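Local structure of N-acetylgalactosaminyltransferase 7 (Homo sapiens, 6IWR) at residues W296-L301 with W452-I457; W364-K369 with E410-E415. The protein is a glycosyltransferase that combines a catalytic domain of the GT-A fold with a ricin-type beta-trefoil lectin domain in one chain. One frame throughout, in Å; residues are numbered along the deposited sequence.

Contact 1: residues W296-L301 with W452-I457; sequences WDWSML and WFMEEI
Trp296 sets its CG between the backbone N and the carbonyl carbon (chi1 58°), while Phe453 places CG anti to its backbone N (chi1 175°), and the two rings are thereby sent at each other from opposite directions. The pair joins a loop of the GT-A fold, where an Asx turn and a type I beta turn lead out of strand 292-296, to helix 450-457. The rings meet along their rims almost coplanar, without stacking: the planes differ by just 7°, the six-membered ring of Trp296 and the Phe453 ring have centroids 6.0 Å apart, and Trp296 CH2 comes to 3.4 Å from Phe453 CE2. Met454, bent at both its second and third torsions, brings its thioether to the edges of both tryptophans. Its sulfur makes a Met-aromatic contact at the edge of Trp298, with Met454 SD 3.8 Å from Trp298 CH2; the exact place of its methyl against Trp296 is doubtful. All four touching residues are buried. Trp413 meets both indoles, and the NE1 of Trp298 is satisfied by a hydrogen bond to Tyr465 O. Behind the tryptophans the loop is held by one carboxylate oxygen, Asp297 OD1, approached from above the carboxylate plane by three donors: Ser299 OG, Ser299 N at 2.9 Å and Leu301 N at 3.2 Å.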
ATOM      1  N   TRP A 296      -5.201  22.987   8.301  1.00 30.50           N
ATOM      2  CA  TRP A 296      -4.829  22.564   6.962  1.00 26.64           C
ATOM      3  C   TRP A 296      -3.373  22.940   6.751  1.00 27.55           C
ATOM      4  O   TRP A 296      -2.848  23.816   7.434  1.00 31.84           O
ATOM      5  CB  TRP A 296      -5.717  23.231   5.909  1.00 26.78           C
ATOM      6  CG  TRP A 296      -5.635  24.709   6.001  1.00 31.30           C
ATOM      7  CD1 TRP A 296      -4.714  25.511   5.397  1.00 30.44           C
ATOM      8  CD2 TRP A 296      -6.482  25.574   6.770  1.00 30.15           C
ATOM      9  NE1 TRP A 296      -4.932  26.825   5.734  1.00 27.93           N
ATOM     10  CE2 TRP A 296      -6.012  26.896   6.576  1.00 29.41           C
ATOM     11  CE3 TRP A 296      -7.590  25.361   7.595  1.00 29.24           C
ATOM     12  CZ2 TRP A 296      -6.608  28.003   7.186  1.00 25.97           C
ATOM     13  CZ3 TRP A 296      -8.188  26.458   8.199  1.00 27.48           C
ATOM     14  CH2 TRP A 296      -7.694  27.767   7.986  1.00 31.80           C
ATOM     15  N   ASP A 297      -2.722  22.259   5.812  1.00 31.27           N
ATOM     16  CA  ASP A 297      -1.430  22.691   5.292  1.00 29.83           C
ATOM     17  C   ASP A 297      -1.690  23.489   4.010  1.00 28.24           C
ATOM     18  O   ASP A 297      -2.835  23.637   3.580  1.00 26.01           O
ATOM     19  CB  ASP A 297      -0.490  21.486   5.101  1.00 26.32           C
ATOM     20  CG  ASP A 297      -0.885  20.583   3.921  1.00 30.11           C
ATOM     21  OD1 ASP A 297      -1.626  21.033   3.018  1.00 29.64           O
ATOM     22  OD2 ASP A 297      -0.437  19.403   3.890  1.00 36.51           O
ATOM     23  N   TRP A 298      -0.640  23.988   3.368  1.00 29.53           N
ATOM     24  CA  TRP A 298      -0.823  24.931   2.270  1.00 29.90           C
ATOM     25  C   TRP A 298      -1.072  24.264   0.917  1.00 29.47           C
ATOM     26  O   TRP A 298      -1.224  24.967  -0.094  1.00 29.83           O
ATOM     27  CB  TRP A 298       0.371  25.882   2.248  1.00 25.01           C
ATOM     28  CG  TRP A 298       0.403  26.517   3.584  1.00 28.98           C
ATOM     29  CD1 TRP A 298       1.249  26.236   4.625  1.00 31.90           C
ATOM     30  CD2 TRP A 298      -0.543  27.464   4.087  1.00 26.64           C
ATOM     31  NE1 TRP A 298       0.911  26.989   5.730  1.00 25.96           N
ATOM     32  CE2 TRP A 298      -0.188  27.746   5.422  1.00 21.68           C
ATOM     33  CE3 TRP A 298      -1.661  28.106   3.531  1.00 28.03           C
ATOM     34  CZ2 TRP A 298      -0.894  28.637   6.199  1.00 28.45           C
ATOM     35  CZ3 TRP A 298      -2.358  29.011   4.306  1.00 24.06           C
ATOM     36  CH2 TRP A 298      -1.982  29.259   5.627  1.00 28.66           C
ATOM     37  N   SER A 299      -1.140  22.937   0.882  1.00 25.93           N
ATOM     38  CA  SER A 299      -1.780  22.224  -0.217  1.00 35.84           C
ATOM     39  C   SER A 299      -3.265  22.029   0.035  1.00 32.24           C
ATOM     40  O   SER A 299      -3.974  21.496  -0.833  1.00 36.11           O
ATOM     41  CB  SER A 299      -1.111  20.868  -0.444  1.00 30.63           C
ATOM     42  OG  SER A 299      -0.659  20.343   0.782  1.00 39.40           O
ATOM     43  N   MET A 300      -3.734  22.471   1.202  1.00 31.03           N
ATOM     44  CA  MET A 300      -5.129  22.405   1.613  1.00 32.44           C
ATOM     45  C   MET A 300      -5.551  20.982   1.979  1.00 29.81           C
ATOM     46  O   MET A 300      -6.707  20.608   1.803  1.00 32.40           O
ATOM     47  CB  MET A 300      -6.070  22.985   0.557  1.00 28.86           C
ATOM     48  CG  MET A 300      -7.415  23.347   1.161  1.00 38.37           C
ATOM     49  SD  MET A 300      -8.650  24.069   0.061  1.00 36.18           S
ATOM     50  CE  MET A 300      -8.501  25.806   0.401  1.00 26.08           C
ATOM     51  N   LEU A 301      -4.622  20.185   2.491  1.00 26.43           N
ATOM     52  CA  LEU A 301      -4.976  18.921   3.109  1.00 28.46           C
ATOM     53  C   LEU A 301      -5.413  19.157   4.551  1.00 32.70           C
ATOM     54  O   LEU A 301      -4.775  19.905   5.301  1.00 27.94           O
ATOM     55  CB  LEU A 301      -3.802  17.950   3.071  1.00 32.17           C
ATOM     56  CG  LEU A 301      -3.354  17.627   1.649  1.00 40.91           C
ATOM     57  CD1 LEU A 301      -2.263  16.583   1.719  1.00 35.49           C
ATOM     58  CD2 LEU A 301      -4.542  17.195   0.762  1.00 28.47           C
ATOM     59  N   TRP A 452      -6.756  38.935   8.106  1.00 35.98           N
ATOM     60  CA  TRP A 452      -7.367  38.963   9.438  1.00 32.75           C
ATOM     61  C   TRP A 452      -7.585  37.550   9.952  1.00 26.65           C
ATOM     62  O   TRP A 452      -7.167  37.199  11.060  1.00 31.13           O
ATOM     63  CB  TRP A 452      -8.689  39.735   9.411  1.00 31.66           C
ATOM     64  CG  TRP A 452      -9.525  39.555  10.646  1.00 30.71           C
ATOM     65  CD1 TRP A 452      -9.514  40.325  11.790  1.00 30.83           C
ATOM     66  CD2 TRP A 452     -10.504  38.538  10.862  1.00 29.97           C
ATOM     67  NE1 TRP A 452     -10.424  39.838  12.696  1.00 29.51           N
ATOM     68  CE2 TRP A 452     -11.034  38.732  12.157  1.00 31.28           C
ATOM     69  CE3 TRP A 452     -10.958  37.456  10.102  1.00 30.48           C
ATOM     70  CZ2 TRP A 452     -12.010  37.887  12.697  1.00 27.51           C
ATOM     71  CZ3 TRP A 452     -11.930  36.625  10.637  1.00 29.27           C
ATOM     72  CH2 TRP A 452     -12.450  36.848  11.919  1.00 28.04           C
ATOM     73  N   PHE A 453      -8.228  36.722   9.144  1.00 26.55           N
ATOM     74  CA  PHE A 453      -8.536  35.361   9.567  1.00 28.01           C
ATOM     75  C   PHE A 453      -7.288  34.633  10.057  1.00 30.10           C
ATOM     76  O   PHE A 453      -7.307  34.007  11.122  1.00 31.07           O
ATOM     77  CB  PHE A 453      -9.194  34.623   8.408  1.00 26.79           C
ATOM     78  CG  PHE A 453      -9.464  33.182   8.670  1.00 25.62           C
ATOM     79  CD1 PHE A 453     -10.441  32.797   9.584  1.00 23.24           C
ATOM     80  CD2 PHE A 453      -8.765  32.200   7.966  1.00 27.27           C
ATOM     81  CE1 PHE A 453     -10.715  31.453   9.788  1.00 24.83           C
ATOM     82  CE2 PHE A 453      -9.020  30.849   8.177  1.00 27.92           C
ATOM     83  CZ  PHE A 453      -9.999  30.472   9.087  1.00 27.89           C
ATOM     84  N   MET A 454      -6.183  34.725   9.306  1.00 27.96           N
ATOM     85  CA  MET A 454      -4.981  33.984   9.669  1.00 27.98           C
ATOM     86  C   MET A 454      -4.337  34.526  10.937  1.00 30.66           C
ATOM     87  O   MET A 454      -3.622  33.800  11.640  1.00 27.70           O
ATOM     88  CB  MET A 454      -3.975  34.013   8.524  1.00 25.80           C
ATOM     89  CG  MET A 454      -4.148  32.935   7.449  1.00 27.32           C
ATOM     90  SD  MET A 454      -4.061  31.261   8.125  1.00 32.90           S
ATOM     91  CE  MET A 454      -5.807  30.957   7.952  1.00 32.96           C
ATOM     92  N   GLU A 455      -4.568  35.790  11.247  1.00 27.95           N
ATOM     93  CA  GLU A 455      -3.850  36.416  12.341  1.00 31.53           C
ATOM     94  C   GLU A 455      -4.659  36.476  13.631  1.00 33.15           C
ATOM     95  O   GLU A 455      -4.066  36.522  14.716  1.00 33.18           O
ATOM     96  CB  GLU A 455      -3.389  37.813  11.900  1.00 30.23           C
ATOM     97  CG  GLU A 455      -2.269  37.711  10.845  1.00 36.59           C
ATOM     98  CD  GLU A 455      -1.742  39.062  10.373  1.00 35.54           C
ATOM     99  OE1 GLU A 455      -2.330  40.098  10.725  1.00 40.76           O
ATOM    100  OE2 GLU A 455      -0.732  39.090   9.648  1.00 37.75           O
ATOM    101  N   GLU A 456      -5.987  36.429  13.533  1.00 31.72           N
ATOM    102  CA  GLU A 456      -6.888  36.526  14.672  1.00 30.69           C
ATOM    103  C   GLU A 456      -7.489  35.181  15.070  1.00 30.93           C
ATOM    104  O   GLU A 456      -7.490  34.830  16.256  1.00 28.75           O
ATOM    105  CB  GLU A 456      -8.006  37.529  14.353  1.00 29.45           C
ATOM    106  CG  GLU A 456      -9.041  37.695  15.451  1.00 28.81           C
ATOM    107  CD  GLU A 456      -8.420  38.092  16.769  1.00 35.56           C
ATOM    108  OE1 GLU A 456      -8.914  37.625  17.824  1.00 48.33           O
ATOM    109  OE2 GLU A 456      -7.434  38.855  16.736  1.00 29.39           O
ATOM    110  N   ILE A 457      -8.019  34.409  14.124  1.00 23.28           N
ATOM    111  CA  ILE A 457      -8.683  33.183  14.524  1.00 30.70           C
ATOM    112  C   ILE A 457      -7.893  31.903  14.176  1.00 30.57           C
ATOM    113  O   ILE A 457      -8.059  30.894  14.877  1.00 33.69           O
ATOM    114  CB  ILE A 457     -10.140  33.124  13.999  1.00 30.73           C
ATOM    115  CG1 ILE A 457     -10.229  32.412  12.678  1.00 29.93           C
ATOM    116  CG2 ILE A 457     -10.823  34.519  13.953  1.00 25.77           C
ATOM    117  CD1 ILE A 457     -10.756  31.011  12.860  1.00 30.54           C
TER

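Contact 2: residues W364-K369 with E410-E415; sequences WQCGGK and EVWWDE
Gln365 lays its carboxamide alongside the CE3 edge of the Trp412 indole, the two side chains running antiparallel past one another. Its chain is extended beyond CG (chi2 172°), which carries the amide out from helix 355-365 to Trp412 on helix 400-412; there Gln365 CD lies 3.9 Å from Trp412 CE3. Amide and ring are turned steeply, 79° between their planes, so this is an approach to the ring's rim and no amide stack. Next along the chain, Cys366 meets the neighbouring CZ3-CH2 edge of the same six-membered ring. Cys366 SG is 3.8 Å from Trp412 CH2 and 4.1 Å from Trp412 CZ3, a sulfur-aromatic contact in which the sulfur stands oblique to the ring, 4.9 Å from its centroid. On one face of the indole, Val411 CG2 sits 3.6 Å above the plane of the Trp412 ring, toward the rim.

The helix bearing Gln365 stops here in a Schellman motif: Gly367, at positive phi, is its C-prime residue, Gly368 N turns back to the carbonyl O of the residue preceding Trp364, and Gly367 N reaches Trp364 O only weakly. Cys366 therefore lies at the turn out of the helix, and its sulfur is tied to Cys447 by a disulfide. Arg442 links the other segment to helix 436-444, forming a salt bridge with Asp414 OD1 and a hydrogen bond with Val411 O, while Asp414 OD2 takes the backbone N of Phe450.

Contact between the 364-369 and 410-415 segments thus rests on non-directional van der Waals packing round one indole. The sulfur in it belongs to the disulfide with Cys447, so it has no thiol proton to donate.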
ATOM      1  N   TRP A 364     -16.406  32.244   8.935  1.00 21.84           N
ATOM      2  CA  TRP A 364     -15.527  33.048   9.766  1.00 23.93           C
ATOM      3  C   TRP A 364     -15.361  34.449   9.192  1.00 26.76           C
ATOM      4  O   TRP A 364     -15.537  35.447   9.904  1.00 32.43           O
ATOM      5  CB  TRP A 364     -14.177  32.357   9.900  1.00 19.48           C
ATOM      6  CG  TRP A 364     -14.073  31.379  11.017  1.00 21.69           C
ATOM      7  CD1 TRP A 364     -13.716  30.067  10.925  1.00 20.99           C
ATOM      8  CD2 TRP A 364     -14.265  31.644  12.411  1.00 24.63           C
ATOM      9  NE1 TRP A 364     -13.672  29.496  12.162  1.00 19.23           N
ATOM     10  CE2 TRP A 364     -14.009  30.433  13.100  1.00 22.67           C
ATOM     11  CE3 TRP A 364     -14.610  32.787  13.148  1.00 20.51           C
ATOM     12  CZ2 TRP A 364     -14.127  30.319  14.488  1.00 23.18           C
ATOM     13  CZ3 TRP A 364     -14.711  32.685  14.520  1.00 22.02           C
ATOM     14  CH2 TRP A 364     -14.465  31.456  15.183  1.00 25.80           C
ATOM     15  N   GLN A 365     -15.027  34.546   7.904  1.00 23.15           N
ATOM     16  CA  GLN A 365     -14.721  35.834   7.313  1.00 26.73           C
ATOM     17  C   GLN A 365     -15.949  36.699   7.098  1.00 27.50           C
ATOM     18  O   GLN A 365     -15.806  37.907   6.896  1.00 34.96           O
ATOM     19  CB  GLN A 365     -13.990  35.644   5.994  1.00 28.52           C
ATOM     20  CG  GLN A 365     -12.559  35.190   6.176  1.00 32.23           C
ATOM     21  CD  GLN A 365     -11.928  34.818   4.864  1.00 29.49           C
ATOM     22  OE1 GLN A 365     -11.682  35.684   4.019  1.00 28.99           O
ATOM     23  NE2 GLN A 365     -11.687  33.522   4.669  1.00 22.35           N
ATOM     24  N   CYS A 366     -17.147  36.138   7.155  1.00 23.53           N
ATOM     25  CA  CYS A 366     -18.340  36.938   6.953  1.00 24.68           C
ATOM     26  C   CYS A 366     -19.082  37.184   8.247  1.00 25.38           C
ATOM     27  O   CYS A 366     -20.266  37.535   8.213  1.00 28.72           O
ATOM     28  CB  CYS A 366     -19.253  36.296   5.909  1.00 27.91           C
ATOM     29  SG  CYS A 366     -18.377  36.040   4.323  1.00 41.93           S
ATOM     30  N   GLY A 367     -18.415  37.018   9.383  1.00 21.83           N
ATOM     31  CA  GLY A 367     -18.983  37.440  10.642  1.00 21.91           C
ATOM     32  C   GLY A 367     -19.551  36.356  11.527  1.00 26.65           C
ATOM     33  O   GLY A 367     -20.025  36.666  12.621  1.00 34.04           O
ATOM     34  N   GLY A 368     -19.501  35.093  11.110  1.00 27.54           N
ATOM     35  CA  GLY A 368     -19.983  33.999  11.917  1.00 24.59           C
ATOM     36  C   GLY A 368     -18.888  33.413  12.783  1.00 27.12           C
ATOM     37  O   GLY A 368     -17.803  33.977  12.928  1.00 30.82           O
ATOM     38  N   LYS A 369     -19.196  32.254  13.369  1.00 24.71           N
ATOM     39  CA  LYS A 369     -18.240  31.492  14.153  1.00 23.51           C
ATOM     40  C   LYS A 369     -18.467  30.009  13.907  1.00 27.16           C
ATOM     41  O   LYS A 369     -19.593  29.568  13.638  1.00 26.15           O
ATOM     42  CB  LYS A 369     -18.354  31.750  15.655  1.00 26.06           C
ATOM     43  CG  LYS A 369     -18.069  33.153  16.169  1.00 27.46           C
ATOM     44  CD  LYS A 369     -18.870  33.329  17.489  1.00 39.82           C
ATOM     45  CE  LYS A 369     -18.424  34.491  18.369  1.00 39.68           C
ATOM     46  NZ  LYS A 369     -17.394  34.013  19.353  1.00 48.62           N
ATOM     47  N   GLU A 410      -9.042  30.796  -4.645  1.00 26.39           N
ATOM     48  CA  GLU A 410      -9.122  32.013  -5.439  1.00 24.10           C
ATOM     49  C   GLU A 410     -10.151  32.996  -4.875  1.00 34.41           C
ATOM     50  O   GLU A 410     -10.005  34.220  -5.044  1.00 35.12           O
ATOM     51  CB  GLU A 410      -9.451  31.662  -6.894  1.00 27.42           C
ATOM     52  CG  GLU A 410      -8.242  31.330  -7.811  1.00 35.36           C
ATOM     53  CD  GLU A 410      -7.150  32.387  -7.790  1.00 36.89           C
ATOM     54  OE1 GLU A 410      -5.956  32.019  -7.952  1.00 35.27           O
ATOM     55  OE2 GLU A 410      -7.486  33.578  -7.597  1.00 35.84           O
ATOM     56  N   VAL A 411     -11.194  32.508  -4.200  1.00 34.19           N
ATOM     57  CA  VAL A 411     -12.192  33.448  -3.696  1.00 33.23           C
ATOM     58  C   VAL A 411     -11.884  33.886  -2.260  1.00 26.43           C
ATOM     59  O   VAL A 411     -12.238  35.000  -1.875  1.00 26.83           O
ATOM     60  CB  VAL A 411     -13.625  32.874  -3.841  1.00 27.39           C
ATOM     61  CG1 VAL A 411     -13.639  31.427  -3.549  1.00 37.25           C
ATOM     62  CG2 VAL A 411     -14.595  33.578  -2.888  1.00 34.07           C
ATOM     63  N   TRP A 412     -11.178  33.070  -1.473  1.00 24.54           N
ATOM     64  CA  TRP A 412     -11.074  33.309  -0.034  1.00 25.09           C
ATOM     65  C   TRP A 412      -9.672  33.592   0.483  1.00 27.54           C
ATOM     66  O   TRP A 412      -9.546  34.311   1.474  1.00 29.77           O
ATOM     67  CB  TRP A 412     -11.657  32.121   0.756  1.00 24.50           C
ATOM     68  CG  TRP A 412     -13.130  31.991   0.578  1.00 26.98           C
ATOM     69  CD1 TRP A 412     -13.807  31.005  -0.103  1.00 30.32           C
ATOM     70  CD2 TRP A 412     -14.125  32.918   1.029  1.00 30.16           C
ATOM     71  NE1 TRP A 412     -15.176  31.269  -0.085  1.00 32.58           N
ATOM     72  CE2 TRP A 412     -15.387  32.433   0.603  1.00 27.20           C
ATOM     73  CE3 TRP A 412     -14.072  34.125   1.734  1.00 31.67           C
ATOM     74  CZ2 TRP A 412     -16.569  33.112   0.870  1.00 32.89           C
ATOM     75  CZ3 TRP A 412     -15.260  34.796   1.999  1.00 28.48           C
ATOM     76  CH2 TRP A 412     -16.485  34.290   1.571  1.00 29.03           C
ATOM     77  N   TRP A 413      -8.616  33.062  -0.138  1.00 26.56           N
ATOM     78  CA  TRP A 413      -7.288  33.124   0.471  1.00 27.67           C
ATOM     79  C   TRP A 413      -6.511  34.396   0.161  1.00 29.62           C
ATOM     80  O   TRP A 413      -5.408  34.563   0.693  1.00 26.25           O
ATOM     81  CB  TRP A 413      -6.422  31.941   0.039  1.00 28.65           C
ATOM     82  CG  TRP A 413      -6.671  30.661   0.754  1.00 29.85           C
ATOM     83  CD1 TRP A 413      -7.842  30.254   1.347  1.00 29.50           C
ATOM     84  CD2 TRP A 413      -5.727  29.595   0.954  1.00 31.69           C
ATOM     85  NE1 TRP A 413      -7.684  28.999   1.900  1.00 29.65           N
ATOM     86  CE2 TRP A 413      -6.400  28.567   1.668  1.00 33.54           C
ATOM     87  CE3 TRP A 413      -4.383  29.407   0.599  1.00 27.81           C
ATOM     88  CZ2 TRP A 413      -5.771  27.377   2.041  1.00 25.25           C
ATOM     89  CZ3 TRP A 413      -3.761  28.225   0.965  1.00 29.74           C
ATOM     90  CH2 TRP A 413      -4.457  27.221   1.678  1.00 29.43           C
ATOM     91  N   ASP A 414      -7.029  35.277  -0.688  1.00 28.82           N
ATOM     92  CA  ASP A 414      -6.310  36.491  -1.045  1.00 29.27           C
ATOM     93  C   ASP A 414      -4.837  36.232  -1.336  1.00 33.83           C
ATOM     94  O   ASP A 414      -4.495  35.369  -2.153  1.00 29.87           O
ATOM     95  CB  ASP A 414      -6.405  37.538   0.057  1.00 27.84           C
ATOM     96  CG  ASP A 414      -7.824  37.790   0.496  1.00 35.28           C
ATOM     97  OD1 ASP A 414      -8.738  37.582  -0.324  1.00 35.56           O
ATOM     98  OD2 ASP A 414      -8.021  38.174   1.674  1.00 36.44           O
ATOM     99  N   GLU A 415      -3.961  36.986  -0.664  1.00 30.31           N
ATOM    100  CA  GLU A 415      -2.536  36.949  -0.953  1.00 32.06           C
ATOM    101  C   GLU A 415      -2.020  35.560  -0.636  1.00 37.33           C
ATOM    102  O   GLU A 415      -0.975  35.137  -1.144  1.00 38.16           O
ATOM    103  CB  GLU A 415      -1.765  38.018  -0.165  1.00 37.56           C
ATOM    104  CG  GLU A 415      -2.167  38.215   1.295  1.00 44.64           C
ATOM    105  CD  GLU A 415      -2.869  39.549   1.526  1.00 52.73           C
ATOM    106  OE1 GLU A 415      -2.666  40.169   2.605  1.00 63.47           O
ATOM    107  OE2 GLU A 415      -3.610  39.976   0.613  1.00 47.41           O
TER

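Both contacts are interior packing on the same side of the chain's centre, about 10 Å apart between centres, with contact 1 the deeper; contact 2 reaches toward the surface at Cys366. They share a cluster of aromatic rings set at varied angles. Phe453 and Ile457 of contact 1 rest on Trp364 of contact 2, with Phe453 CE1 3.5 Å from Trp364 CD1, and Trp413 of contact 2 packs on Met300 of contact 1. Helix 450-457 therefore lies against helix 355-365 as well as the 296-301 loop. Contact 1 relies on ring edges and a thioether; contact 2 mixes an indole with an amide and a disulfide sulfur, flanked by charged groups.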